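Local coordinates for diol-dehydratase (Roseburia inulinivorans, PDB 5I2A), which catalyses the dehydration of 1,2-propanediol as a B12-independent enzyme of the glycyl radical family, at residues N549-Q554 with F681-G686; G157-N162 with H451-F456; A562-T567 with A708-R713. One frame throughout, in Å; residues are numbered along the deposited sequence.

Contact 1 (N549-Q554 with F681-G686)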
# COMPACT_ATOMS: atom_id res chain seq x y z
N ASN A 549 12.58 -9.92 11.79
CA ASN A 549 12.66 -8.59 11.21
C ASN A 549 13.40 -7.65 12.13
O ASN A 549 13.05 -7.52 13.31
CB ASN A 549 11.25 -8.06 10.93
CG ASN A 549 10.58 -8.83 9.84
OD1 ASN A 549 10.88 -8.63 8.67
ND2 ASN A 549 9.69 -9.74 10.20
N PHE A 550 14.43 -7.01 11.60
CA PHE A 550 15.21 -6.06 12.39
C PHE A 550 15.48 -4.78 11.60
O PHE A 550 15.29 -4.74 10.38
CB PHE A 550 16.55 -6.67 12.83
CG PHE A 550 16.42 -7.97 13.60
CD1 PHE A 550 15.97 -7.98 14.91
CD2 PHE A 550 16.77 -9.18 13.01
CE1 PHE A 550 15.86 -9.19 15.62
CE2 PHE A 550 16.66 -10.38 13.69
CZ PHE A 550 16.20 -10.38 15.01
N THR A 551 15.94 -3.77 12.32
CA THR A 551 16.61 -2.64 11.70
C THR A 551 17.91 -2.40 12.47
O THR A 551 17.91 -2.30 13.69
CB THR A 551 15.72 -1.37 11.69
OG1 THR A 551 14.47 -1.66 11.06
CG2 THR A 551 16.41 -0.24 10.94
N GLY A 552 19.03 -2.32 11.75
CA GLY A 552 20.34 -2.28 12.38
C GLY A 552 21.16 -1.06 11.97
O GLY A 552 21.81 -1.08 10.92
N PRO A 553 21.11 0.01 12.77
CA PRO A 553 21.91 1.22 12.52
C PRO A 553 23.17 1.28 13.40
O PRO A 553 23.15 0.83 14.55
CB PRO A 553 20.92 2.34 12.89
CG PRO A 553 20.15 1.76 14.05
CD PRO A 553 20.13 0.22 13.85
N GLN A 554 24.24 1.86 12.85
CA GLN A 554 25.57 1.79 13.46
C GLN A 554 26.02 3.06 14.20
O GLN A 554 25.92 4.17 13.67
CB GLN A 554 26.60 1.48 12.38
CG GLN A 554 26.69 0.01 12.01
CD GLN A 554 25.32 -0.65 11.90
OE1 GLN A 554 24.84 -1.25 12.85
NE2 GLN A 554 24.70 -0.54 10.73
N PHE A 681 12.99 0.47 20.04
CA PHE A 681 12.22 0.97 18.89
C PHE A 681 11.81 -0.14 17.93
O PHE A 681 12.46 -1.18 17.88
CB PHE A 681 13.03 2.04 18.13
CG PHE A 681 13.19 3.32 18.90
CD1 PHE A 681 12.16 4.26 18.93
CD2 PHE A 681 14.34 3.57 19.62
CE1 PHE A 681 12.29 5.42 19.66
CE2 PHE A 681 14.47 4.73 20.35
CZ PHE A 681 13.45 5.66 20.38
N LYS A 682 10.73 0.09 17.19
CA LYS A 682 10.18 -0.92 16.29
C LYS A 682 10.12 -0.41 14.87
O LYS A 682 10.12 0.79 14.63
CB LYS A 682 8.78 -1.34 16.75
CG LYS A 682 8.73 -1.81 18.19
CD LYS A 682 7.30 -2.08 18.62
CE LYS A 682 7.22 -2.41 20.11
NZ LYS A 682 5.82 -2.67 20.55
N ASN A 683 10.05 -1.33 13.91
CA ASN A 683 10.02 -0.94 12.51
C ASN A 683 8.70 -1.38 11.89
O ASN A 683 7.96 -2.13 12.52
CB ASN A 683 11.24 -1.54 11.76
CG ASN A 683 11.28 -3.06 11.77
OD1 ASN A 683 10.27 -3.72 11.55
ND2 ASN A 683 12.47 -3.62 12.02
N PRO A 684 8.40 -0.90 10.66
CA PRO A 684 7.09 -1.20 10.06
C PRO A 684 6.93 -2.64 9.60
O PRO A 684 5.83 -3.01 9.19
CB PRO A 684 7.03 -0.25 8.85
CG PRO A 684 8.00 0.82 9.18
CD PRO A 684 9.11 0.13 9.89
N ARG A 685 8.00 -3.44 9.66
CA ARG A 685 7.91 -4.85 9.31
C ARG A 685 7.59 -5.71 10.54
O ARG A 685 7.62 -6.94 10.47
CB ARG A 685 9.22 -5.34 8.65
CG ARG A 685 9.33 -5.04 7.14
CD ARG A 685 10.77 -5.09 6.63
NE ARG A 685 11.58 -4.04 7.25
CZ ARG A 685 12.59 -4.25 8.08
NH1 ARG A 685 12.98 -5.49 8.37
NH2 ARG A 685 13.22 -3.22 8.61
N GLY A 686 7.28 -5.07 11.67
CA GLY A 686 6.90 -5.80 12.88
C GLY A 686 8.05 -6.33 13.72
O GLY A 686 7.86 -7.20 14.56
O HOH W 1 9.22 -10.01 13.21
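Asn683 meets Thr551 through its amide, whose ND2 donates to Thr551 OG1 at 3.0 Å, a moderately bent bond with the hydroxyl somewhat off the amide plane. The two side chains run past each other in opposite senses. A chi1 of 61°, which sets CG between the backbone N and the carbonyl carbon, brings the Asn683 amide to where its OD1 accepts from Arg685 N at 3.0 Å and also from the backbone N of Gly687. One amide thus ties the loop to the strand with its nitrogen and shapes the loop with its oxygen.

Pro684 turns its ring away from the strand, onto helix 489-521 and Ala198 of the second subunit. Arg685 then reaches back. Its chain bends at chi3 (-64°) and presents the guanidinium end-on to Phe550 O, which receives NH2 at 3.1 Å and NH1 at 3.2 Å. The oxygen lies in the guanidinium plane, while both donors approach it from the same face of the carbonyl. Asn683 OD1 sits 4.1 Å above the guanidinium plane, over its centre. Asp515 and Asp448 form salt bridges with the same group and Trp450 adds a cation-pi contact, so the buried charge is probably well compensated.

Along the Arg685 stem, CB packs 3.7 Å from Asn549 OD1. Asn549 ND2 bonds to Ala546 O and also to a water, which in turn reaches Gly686 O weakly at 3.4 Å. Gly686, with positive phi, closes the turn by donating its N to Asn683 O.

Residues 683-686 are therefore a type I beta turn opened by an Asx turn, docked against strand 548-556 just ahead of strand 688-689, which runs parallel to strand 548-556 in the sheet.

Contact 2 (G157-N162 with H451-F456). With EDO (1,2-ethanediol), chain C.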
# COMPACT_ATOMS: atom_id res chain seq x y z
N GLY A 157 21.63 7.09 4.09
CA GLY A 157 21.82 6.97 2.66
C GLY A 157 21.72 5.56 2.07
O GLY A 157 21.22 5.41 0.97
N ASN A 158 22.22 4.55 2.79
CA ASN A 158 22.38 3.22 2.22
C ASN A 158 21.13 2.72 1.48
O ASN A 158 21.18 2.52 0.26
CB ASN A 158 22.78 2.21 3.31
CG ASN A 158 23.36 0.92 2.73
OD1 ASN A 158 23.55 0.80 1.52
ND2 ASN A 158 23.68 -0.03 3.61
N TYR A 159 20.02 2.58 2.19
CA TYR A 159 18.77 2.09 1.57
C TYR A 159 17.90 3.24 1.00
O TYR A 159 16.81 3.01 0.47
CB TYR A 159 17.95 1.27 2.58
CG TYR A 159 18.72 0.18 3.33
CD1 TYR A 159 19.81 -0.47 2.76
CD2 TYR A 159 18.34 -0.19 4.62
CE1 TYR A 159 20.51 -1.46 3.46
CE2 TYR A 159 19.02 -1.19 5.32
CZ TYR A 159 20.11 -1.82 4.74
OH TYR A 159 20.80 -2.80 5.44
N PHE A 160 18.38 4.47 1.13
CA PHE A 160 17.73 5.62 0.51
C PHE A 160 18.02 5.65 -0.99
O PHE A 160 17.11 5.73 -1.79
CB PHE A 160 18.19 6.93 1.17
CG PHE A 160 17.58 8.19 0.55
CD1 PHE A 160 16.31 8.63 0.93
CD2 PHE A 160 18.29 8.94 -0.38
CE1 PHE A 160 15.76 9.78 0.38
CE2 PHE A 160 17.74 10.10 -0.94
CZ PHE A 160 16.47 10.52 -0.56
N TYR A 161 19.30 5.56 -1.35
CA TYR A 161 19.71 5.66 -2.76
C TYR A 161 19.62 4.36 -3.57
O TYR A 161 19.57 4.39 -4.80
CB TYR A 161 21.15 6.17 -2.86
CG TYR A 161 21.35 7.58 -2.38
CD1 TYR A 161 20.86 8.66 -3.11
CD2 TYR A 161 22.05 7.83 -1.22
CE1 TYR A 161 21.06 9.96 -2.67
CE2 TYR A 161 22.27 9.11 -0.78
CZ TYR A 161 21.78 10.18 -1.50
OH TYR A 161 22.00 11.45 -1.03
N ASN A 162 19.63 3.23 -2.88
CA ASN A 162 19.66 1.95 -3.56
C ASN A 162 18.96 0.86 -2.73
O ASN A 162 18.39 1.16 -1.68
CB ASN A 162 21.12 1.58 -3.90
CG ASN A 162 21.48 1.88 -5.38
OD1 ASN A 162 20.70 1.58 -6.28
ND2 ASN A 162 22.64 2.45 -5.61
N HIS A 451 20.55 -4.83 8.00
CA HIS A 451 21.72 -4.86 8.87
C HIS A 451 22.68 -3.67 8.73
O HIS A 451 23.60 -3.53 9.52
CB HIS A 451 22.49 -6.17 8.66
CG HIS A 451 21.74 -7.39 9.13
ND1 HIS A 451 21.60 -7.69 10.46
CD2 HIS A 451 21.06 -8.34 8.44
CE1 HIS A 451 20.89 -8.81 10.58
NE2 HIS A 451 20.56 -9.22 9.37
N ASP A 452 22.48 -2.81 7.73
CA ASP A 452 23.24 -1.57 7.70
C ASP A 452 22.34 -0.38 7.32
O ASP A 452 22.50 0.23 6.26
CB ASP A 452 24.42 -1.67 6.74
CG ASP A 452 25.43 -0.54 6.95
OD1 ASP A 452 25.29 0.25 7.90
OD2 ASP A 452 26.38 -0.46 6.15
N ALA A 453 21.42 -0.06 8.22
CA ALA A 453 20.33 0.87 7.93
C ALA A 453 20.73 2.34 7.98
O ALA A 453 20.08 3.17 7.35
CB ALA A 453 19.16 0.62 8.90
N ALA A 454 21.79 2.65 8.73
CA ALA A 454 22.26 4.03 8.88
C ALA A 454 23.59 4.08 9.59
O ALA A 454 24.01 3.14 10.28
CB ALA A 454 21.22 4.91 9.65
N PHE A 455 24.26 5.22 9.41
CA PHE A 455 25.47 5.55 10.13
C PHE A 455 25.14 6.70 11.10
O PHE A 455 24.68 7.76 10.66
CB PHE A 455 26.57 5.97 9.16
CG PHE A 455 27.01 4.90 8.19
CD1 PHE A 455 27.01 3.56 8.55
CD2 PHE A 455 27.46 5.25 6.92
CE1 PHE A 455 27.45 2.58 7.66
CE2 PHE A 455 27.89 4.27 6.02
CZ PHE A 455 27.88 2.94 6.39
N PHE A 456 25.39 6.49 12.38
CA PHE A 456 25.10 7.49 13.40
C PHE A 456 26.39 7.97 14.06
O PHE A 456 27.15 7.17 14.61
CB PHE A 456 24.15 6.92 14.47
CG PHE A 456 23.70 7.92 15.51
CD1 PHE A 456 24.49 8.20 16.62
CD2 PHE A 456 22.46 8.54 15.40
CE1 PHE A 456 24.05 9.10 17.60
CE2 PHE A 456 22.01 9.45 16.37
CZ PHE A 456 22.81 9.73 17.47
C1 EDO C . 27.67 -3.84 5.94
O1 EDO C . 26.73 -4.90 5.78
C2 EDO C . 27.73 -3.08 4.61
O2 EDO C . 26.50 -2.37 4.34
O HOH W 2 19.24 3.39 4.80
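Tyr159 and Asp452 form the tight heart of this contact. The phenol oxygen OH accepts from Asp452 N at 2.8 Å in a nearly straight bond (159°), while the same residue's carbonyl turns back over the aromatic ring, Asp452 O standing 3.5 Å from Tyr159 CZ on one face. Asn158 supplies the second grip: with CG anti to the backbone N (chi1 -163°), its ND2 donates to Asp452 O at 2.9 Å, lying in the carbonyl plane on a lone pair. The backbone of Asp452 is thus bonded at its N by Tyr159 and at its O by Asn158, two adjacent residues of the short helix. Farther along, Tyr159 CE2 packs 3.6 Å from Ala453 CA, and the rings of Trp450 and His166 meet Tyr159 edge-to-face.

Away from this core the packing is looser and small molecules take part. A water bridges the backbones, accepting from Tyr159 N and donating to Ala453 O at 2.7 Å. The Asp452 carboxylate takes a hydrogen bond at OD2 from 1,2-ethanediol O2, 2.6 Å away. This diol probably came from the crystallisation liquor, but it also bonds to Glu440, His166, His283 and Ser284, consistent with a pocket suited to a diol substrate. Gln554 holds the other carboxylate oxygen, OD1.

Helix 157-161 follows strand 154-155, which pairs antiparallel with strand 454-457; that strand in turn runs parallel to strand 548-556, and helix 489-521 packs against Ala453 and Ala454.

Contact 3 (A562-T567 with A708-R713)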
# COMPACT_ATOMS: atom_id res chain seq x y z
N ALA A 562 34.29 8.29 24.77
CA ALA A 562 34.75 7.86 26.08
C ALA A 562 35.90 8.74 26.58
O ALA A 562 35.88 9.22 27.71
CB ALA A 562 35.19 6.41 26.06
N ASP A 563 36.89 8.92 25.72
CA ASP A 563 38.06 9.72 26.08
C ASP A 563 37.66 11.18 26.29
O ASP A 563 38.16 11.83 27.21
CB ASP A 563 39.13 9.60 25.01
CG ASP A 563 39.86 8.25 25.05
OD1 ASP A 563 39.99 7.66 26.15
OD2 ASP A 563 40.31 7.80 23.99
N SER A 564 36.77 11.67 25.44
CA SER A 564 36.22 13.03 25.59
C SER A 564 35.57 13.23 26.95
O SER A 564 35.85 14.21 27.65
CB SER A 564 35.21 13.33 24.48
OG SER A 564 35.87 13.53 23.24
N LEU A 565 34.71 12.29 27.33
CA LEU A 565 34.04 12.37 28.62
C LEU A 565 35.04 12.27 29.77
O LEU A 565 34.88 12.94 30.79
CB LEU A 565 32.98 11.28 28.75
CG LEU A 565 31.78 11.36 27.81
CD1 LEU A 565 30.92 10.13 27.98
CD2 LEU A 565 30.95 12.62 28.08
N TYR A 566 36.06 11.44 29.61
CA TYR A 566 37.10 11.34 30.62
C TYR A 566 37.85 12.68 30.80
O TYR A 566 38.06 13.13 31.91
CB TYR A 566 38.08 10.22 30.29
CG TYR A 566 39.09 9.98 31.39
CD1 TYR A 566 38.74 9.27 32.54
CD2 TYR A 566 40.38 10.47 31.29
CE1 TYR A 566 39.65 9.06 33.55
CE2 TYR A 566 41.30 10.26 32.30
CZ TYR A 566 40.93 9.55 33.42
OH TYR A 566 41.84 9.35 34.43
N THR A 567 38.26 13.29 29.69
CA THR A 567 38.84 14.63 29.73
C THR A 567 37.99 15.61 30.55
O THR A 567 38.49 16.31 31.43
CB THR A 567 39.01 15.19 28.33
OG1 THR A 567 40.09 14.52 27.67
CG2 THR A 567 39.27 16.71 28.36
N ALA A 708 36.62 19.52 16.42
CA ALA A 708 37.57 18.98 17.39
C ALA A 708 36.85 18.45 18.63
O ALA A 708 35.84 19.01 19.05
CB ALA A 708 38.57 20.05 17.78
N THR A 709 37.39 17.39 19.22
CA THR A 709 36.75 16.81 20.40
C THR A 709 37.70 16.77 21.60
O THR A 709 38.92 16.83 21.43
CB THR A 709 36.21 15.39 20.08
OG1 THR A 709 37.20 14.66 19.34
CG2 THR A 709 34.95 15.51 19.24
N PRO A 710 37.15 16.72 22.83
CA PRO A 710 37.94 16.80 24.06
C PRO A 710 38.90 15.64 24.29
O PRO A 710 39.69 15.71 25.23
CB PRO A 710 36.88 16.81 25.17
CG PRO A 710 35.64 17.24 24.53
CD PRO A 710 35.71 16.77 23.11
N ASP A 711 38.84 14.59 23.46
CA ASP A 711 39.81 13.50 23.53
C ASP A 711 41.15 13.96 22.96
O ASP A 711 42.16 13.28 23.14
CB ASP A 711 39.29 12.25 22.79
CG ASP A 711 39.01 12.49 21.31
OD1 ASP A 711 38.80 13.66 20.92
OD2 ASP A 711 38.99 11.52 20.53
N GLY A 712 41.15 15.10 22.28
CA GLY A 712 42.38 15.64 21.70
C GLY A 712 42.44 15.52 20.19
O GLY A 712 43.38 15.99 19.52
N ARG A 713 41.42 14.89 19.63
CA ARG A 713 41.29 14.72 18.20
C ARG A 713 41.08 16.09 17.54
O ARG A 713 40.27 16.88 18.01
CB ARG A 713 40.12 13.78 17.92
CG ARG A 713 39.83 13.52 16.47
CD ARG A 713 38.53 12.72 16.24
NE ARG A 713 37.92 13.28 15.05
CZ ARG A 713 37.17 14.37 15.06
NH1 ARG A 713 36.88 14.97 16.21
NH2 ARG A 713 36.71 14.86 13.93
O HOH W 3 39.86 8.96 21.39
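A type I beta turn from Thr709 to Gly712 is pressed so closely against helix 562-567 that the CA atoms of Ser564 and Asp711 are only 4.2 Å apart. Beta carbons and a serine hydroxyl fill this close approach. Asp563 CB and Asp711 CB meet at 3.5 Å, and Ser564 OG lies 3.2 Å from Pro710 CD. The serine hydroxyl bonds to Asn560 O one helical turn earlier and, weakly, accepts from Asp711 N.

The stronger tie is made by Thr567. With OG1 anti to the carbonyl carbon (chi1 -73°), its hydroxyl donates to Pro710 O at 2.7 Å, coming in from above the carbonyl plane, and CG2 rests 4.0 Å from Pro710 CB.

Asp711 also shapes its own loop: OD1 receives Arg713 N at 3.2 Å from above the carboxylate plane, completing an Asx turn. Its OD2 takes Asn560 ND2 and stands 5.2 Å from Asp563 OD2, a like-charge pair with a water within hydrogen-bonding distance of both. Asp563 OD1 is held by Tyr656 N.

Around this joint, helix 661-678 covers Asp563, helix 459-467 backs Ser564 and Pro710, and helix 489-521 packs on Leu565 at another side of helix 558-574.

Overall arrangement
Contacts 1 and 2 both reach the same sheet, their centres 12 Å apart. Strands 548-556 and 454-457 lie side by side there, with probable hydrogen bonds between Phe456 N and Gln554 O (2.7 Å) and between Gln554 N and Ala454 O (2.9 Å), while Thr551 packs on Ala453. Contact 2 borders the diol pocket directly; contact 1 reaches it at second hand, through Gln554 and Asp452. Contact 3 stands apart, its centre about 31 Å from that of contact 1 and about 28 Å from that of contact 2, yet helix 558-574 directly follows strand 548-556, linking the distant turn to the sheet beside the pocket.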